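Local structure of capsid protein (2FZ2) at residues P80-V91 with Q160-I171. The protein self-assembles into a T=3 icosahedral capsid of 180 copies that encloses the single-stranded RNA genome of turnip yellow mosaic virus. Residues are numbered along the deposited sequence; the frame is centred on the assembly and turned at random.
Sequences PTLQAPAFPTTV and QPTAPPASTCII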
loop_
_atom_site.group_PDB
_atom_site.type_symbol
_atom_site.label_atom_id
_atom_site.label_comp_id
_atom_site.label_asym_id
_atom_site.label_seq_id
_atom_site.Cartn_x
_atom_site.Cartn_y
_atom_site.Cartn_z
ATOM N N PRO D 80 -119.731 -29.200 -47.963
ATOM C CA PRO D 80 -120.810 -28.851 -48.881
ATOM C C PRO D 80 -120.947 -29.986 -49.874
ATOM O O PRO D 80 -119.954 -30.610 -50.237
ATOM C CB PRO D 80 -120.338 -27.539 -49.510
ATOM C CG PRO D 80 -119.152 -27.089 -48.653
ATOM C CD PRO D 80 -118.540 -28.369 -48.177
ATOM N N THR D 81 -122.185 -30.251 -50.278
ATOM C CA THR D 81 -122.542 -31.309 -51.210
ATOM C C THR D 81 -122.777 -30.742 -52.624
ATOM O O THR D 81 -122.483 -29.583 -52.876
ATOM C CB THR D 81 -123.813 -31.994 -50.702
ATOM O OG1 THR D 81 -123.753 -33.394 -50.988
ATOM C CG2 THR D 81 -125.052 -31.382 -51.357
ATOM N N LEU D 82 -123.314 -31.541 -53.542
ATOM C CA LEU D 82 -123.554 -31.072 -54.909
ATOM C C LEU D 82 -124.854 -30.302 -55.031
ATOM O O LEU D 82 -125.198 -29.796 -56.110
ATOM C CB LEU D 82 -123.598 -32.243 -55.880
ATOM C CG LEU D 82 -124.960 -32.925 -55.918
ATOM C CD1 LEU D 82 -124.997 -33.941 -57.028
ATOM C CD2 LEU D 82 -125.213 -33.593 -54.586
ATOM N N GLN D 83 -125.583 -30.225 -53.927
ATOM C CA GLN D 83 -126.850 -29.517 -53.919
ATOM C C GLN D 83 -126.672 -28.142 -53.311
ATOM O O GLN D 83 -127.540 -27.274 -53.402
ATOM C CB GLN D 83 -127.878 -30.315 -53.130
ATOM C CG GLN D 83 -128.366 -31.533 -53.872
ATOM C CD GLN D 83 -129.134 -31.194 -55.149
ATOM O OE1 GLN D 83 -129.973 -31.978 -55.598
ATOM N NE2 GLN D 83 -128.847 -30.031 -55.742
ATOM N N ALA D 84 -125.516 -27.949 -52.702
ATOM C CA ALA D 84 -125.203 -26.697 -52.052
ATOM C C ALA D 84 -125.250 -25.465 -52.949
ATOM O O ALA D 84 -125.702 -24.402 -52.533
ATOM C CB ALA D 84 -123.844 -26.806 -51.398
ATOM N N PRO D 85 -124.808 -25.590 -54.198
ATOM C CA PRO D 85 -124.840 -24.406 -55.055
ATOM C C PRO D 85 -126.252 -23.994 -55.434
ATOM O O PRO D 85 -126.642 -22.831 -55.312
ATOM C CB PRO D 85 -124.011 -24.820 -56.263
ATOM C CG PRO D 85 -123.414 -26.165 -55.902
ATOM C CD PRO D 85 -124.303 -26.769 -54.907
ATOM N N ALA D 86 -127.024 -24.963 -55.888
ATOM C CA ALA D 86 -128.390 -24.697 -56.289
ATOM C C ALA D 86 -129.296 -24.328 -55.111
ATOM O O ALA D 86 -130.339 -23.694 -55.292
ATOM C CB ALA D 86 -128.929 -25.918 -56.993
ATOM N N PHE D 87 -128.881 -24.718 -53.907
ATOM C CA PHE D 87 -129.664 -24.485 -52.694
ATOM C C PHE D 87 -128.881 -23.970 -51.485
ATOM O O PHE D 87 -128.562 -24.743 -50.580
ATOM C CB PHE D 87 -130.338 -25.785 -52.279
ATOM C CG PHE D 87 -131.390 -26.253 -53.226
ATOM C CD1 PHE D 87 -131.139 -27.303 -54.094
ATOM C CD2 PHE D 87 -132.652 -25.670 -53.226
ATOM C CE1 PHE D 87 -132.130 -27.773 -54.949
ATOM C CE2 PHE D 87 -133.655 -26.130 -54.079
ATOM C CZ PHE D 87 -133.392 -27.189 -54.944
ATOM N N PRO D 88 -128.570 -22.663 -51.446
ATOM C CA PRO D 88 -127.827 -22.051 -50.335
ATOM C C PRO D 88 -128.465 -22.364 -49.004
ATOM O O PRO D 88 -129.667 -22.204 -48.838
ATOM C CB PRO D 88 -127.883 -20.558 -50.636
ATOM C CG PRO D 88 -128.047 -20.490 -52.109
ATOM C CD PRO D 88 -128.887 -21.680 -52.496
ATOM N N THR D 89 -127.656 -22.791 -48.047
ATOM C CA THR D 89 -128.180 -23.143 -46.733
ATOM C C THR D 89 -127.537 -22.384 -45.574
ATOM O O THR D 89 -126.364 -22.022 -45.626
ATOM C CB THR D 89 -128.008 -24.641 -46.492
ATOM O OG1 THR D 89 -128.506 -25.363 -47.625
ATOM C CG2 THR D 89 -128.754 -25.053 -45.260
ATOM N N THR D 90 -128.305 -22.140 -44.522
ATOM C CA THR D 90 -127.772 -21.422 -43.375
ATOM C C THR D 90 -127.406 -22.412 -42.303
ATOM O O THR D 90 -128.225 -23.225 -41.880
ATOM C CB THR D 90 -128.787 -20.441 -42.773
ATOM O OG1 THR D 90 -128.968 -19.325 -43.648
ATOM C CG2 THR D 90 -128.294 -19.942 -41.440
ATOM N N VAL D 91 -126.167 -22.330 -41.854
ATOM C CA VAL D 91 -125.687 -23.224 -40.826
ATOM C C VAL D 91 -125.104 -22.457 -39.665
ATOM O O VAL D 91 -124.306 -21.524 -39.848
ATOM C CB VAL D 91 -124.619 -24.132 -41.366
ATOM C CG1 VAL D 91 -124.361 -25.252 -40.399
ATOM C CG2 VAL D 91 -125.045 -24.655 -42.704
ATOM N N GLN D 160 -133.768 -24.018 -47.365
ATOM C CA GLN D 160 -134.532 -23.249 -48.338
ATOM C C GLN D 160 -136.020 -23.555 -48.228
ATOM O O GLN D 160 -136.415 -24.689 -47.973
ATOM C CB GLN D 160 -134.071 -23.567 -49.756
ATOM C CG GLN D 160 -134.068 -22.367 -50.675
ATOM C CD GLN D 160 -132.850 -21.512 -50.440
ATOM O OE1 GLN D 160 -132.946 -20.300 -50.271
ATOM N NE2 GLN D 160 -131.687 -22.144 -50.418
ATOM N N PRO D 161 -136.849 -22.524 -48.398
ATOM C CA PRO D 161 -138.295 -22.710 -48.321
ATOM C C PRO D 161 -138.609 -23.831 -49.300
ATOM O O PRO D 161 -139.136 -24.879 -48.932
ATOM C CB PRO D 161 -138.831 -21.352 -48.769
ATOM C CG PRO D 161 -137.737 -20.825 -49.675
ATOM C CD PRO D 161 -136.514 -21.181 -48.893
ATOM N N THR D 162 -138.257 -23.596 -50.554
ATOM C CA THR D 162 -138.428 -24.576 -51.605
ATOM C C THR D 162 -137.142 -25.380 -51.480
ATOM O O THR D 162 -136.119 -25.063 -52.090
ATOM C CB THR D 162 -138.510 -23.870 -52.939
ATOM O OG1 THR D 162 -137.580 -22.775 -52.940
ATOM C CG2 THR D 162 -139.916 -23.334 -53.160
ATOM N N ALA D 163 -137.210 -26.418 -50.655
ATOM C CA ALA D 163 -136.068 -27.264 -50.338
ATOM C C ALA D 163 -135.455 -28.141 -51.417
ATOM O O ALA D 163 -136.087 -28.465 -52.418
ATOM C CB ALA D 163 -136.415 -28.130 -49.132
ATOM N N PRO D 164 -134.192 -28.540 -51.209
ATOM C CA PRO D 164 -133.424 -29.393 -52.116
ATOM C C PRO D 164 -133.913 -30.832 -51.996
ATOM O O PRO D 164 -134.533 -31.205 -51.000
ATOM C CB PRO D 164 -132.002 -29.238 -51.597
ATOM C CG PRO D 164 -132.222 -29.116 -50.120
ATOM C CD PRO D 164 -133.347 -28.111 -50.076
ATOM N N PRO D 165 -133.624 -31.663 -53.003
ATOM C CA PRO D 165 -134.028 -33.065 -53.027
ATOM C C PRO D 165 -133.166 -33.891 -52.113
ATOM O O PRO D 165 -133.480 -35.046 -51.837
ATOM C CB PRO D 165 -133.847 -33.476 -54.486
ATOM C CG PRO D 165 -133.352 -32.215 -55.220
ATOM C CD PRO D 165 -132.799 -31.320 -54.168
ATOM N N ALA D 166 -132.073 -33.305 -51.643
ATOM C CA ALA D 166 -131.179 -34.031 -50.758
ATOM C C ALA D 166 -130.257 -33.108 -49.995
ATOM O O ALA D 166 -130.047 -31.958 -50.382
ATOM C CB ALA D 166 -130.358 -35.047 -51.552
ATOM N N SER D 167 -129.712 -33.641 -48.905
ATOM C CA SER D 167 -128.796 -32.930 -48.019
ATOM C C SER D 167 -127.802 -32.072 -48.826
ATOM O O SER D 167 -127.158 -32.572 -49.753
ATOM C CB SER D 167 -128.092 -33.970 -47.139
ATOM O OG SER D 167 -128.711 -35.258 -47.311
ATOM N N THR D 168 -127.718 -30.779 -48.494
ATOM C CA THR D 168 -126.830 -29.851 -49.191
ATOM C C THR D 168 -125.462 -29.891 -48.590
ATOM O O THR D 168 -124.507 -29.366 -49.157
ATOM C CB THR D 168 -127.239 -28.392 -49.066
ATOM O OG1 THR D 168 -127.283 -28.048 -47.679
ATOM C CG2 THR D 168 -128.564 -28.130 -49.760
ATOM N N CYS D 169 -125.360 -30.474 -47.415
ATOM C CA CYS D 169 -124.058 -30.553 -46.800
ATOM C C CYS D 169 -124.016 -31.523 -45.642
ATOM O O CYS D 169 -125.029 -31.799 -44.979
ATOM C CB CYS D 169 -123.611 -29.171 -46.343
ATOM S SG CYS D 169 -124.567 -28.556 -44.969
ATOM N N ILE D 170 -122.813 -32.034 -45.421
ATOM C CA ILE D 170 -122.546 -32.994 -44.377
ATOM C C ILE D 170 -121.718 -32.403 -43.283
ATOM O O ILE D 170 -120.735 -31.700 -43.533
ATOM C CB ILE D 170 -121.762 -34.148 -44.896
ATOM C CG1 ILE D 170 -122.144 -34.396 -46.353
ATOM C CG2 ILE D 170 -121.948 -35.325 -43.975
ATOM C CD1 ILE D 170 -122.919 -35.643 -46.569
ATOM N N ILE D 171 -122.102 -32.713 -42.058
ATOM C CA ILE D 171 -121.354 -32.198 -40.960
ATOM C C ILE D 171 -120.791 -33.327 -40.171
ATOM O O ILE D 171 -121.516 -34.173 -39.668
ATOM C CB ILE D 171 -122.204 -31.355 -40.075
ATOM C CG1 ILE D 171 -122.412 -30.002 -40.744
ATOM C CG2 ILE D 171 -121.504 -31.165 -38.742
ATOM C CD1 ILE D 171 -123.839 -29.625 -40.904
#
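F87 and T168 lead a loop-to-loop contact at one end of the viral jelly roll. Each loop crosses from one sheet of the sandwich to the other. Residues 81-88 join strand 66-80 to strand 89-97. The loop containing residues 160-168 joins strand 151-158 to strand 169-182. P80, just before the first loop, and C169, just after the second, form an antiparallel, non-hydrogen-bonded pair. Next to it, T81 N donates to T168 O at 2.7 Å, from above the carbonyl plane. T168 and C169 form a classic beta bulge opposite A42.

The F87 side chain packs on residues 162-165, which include P164 and P165. Its CG lies anti to its own carbonyl carbon (chi1 -67°), which turns the ring to the other loop. P164 lies over one ring face, and its CB makes a CH-pi contact 3.6 Å from the ring centroid. P165 CD approaches F87 CE1 obliquely at 3.7 Å. Q83 O sits at the ring edge, in plane, and accepts a bond from F87 N. The Q83 side chain bends at chi2 and crosses P165 at about a right angle, with Q83 OE1 beside P165 CD.

The T168 side chain lies against Q83, F87 and T89. Its CG2 lies 3.9 Å from F87 CB and 4.1 Å from Q83 CB. Farther along, Q160 NE2 reaches P88 O in a weak, bent bond (118°).

The same segments also meet neighbouring subunits of the capsid. T81 OG1 bonds T90 OG1 of a neighbouring subunit, and Q160 packs on L82 of a third subunit. Within the chain, T168 places its hydroxyl between its backbone N and carbonyl carbon (chi1 58°). There its OG1 meets T89 OG1 at 3.0 Å, a hydrogen bond in which either hydroxyl could be the donor.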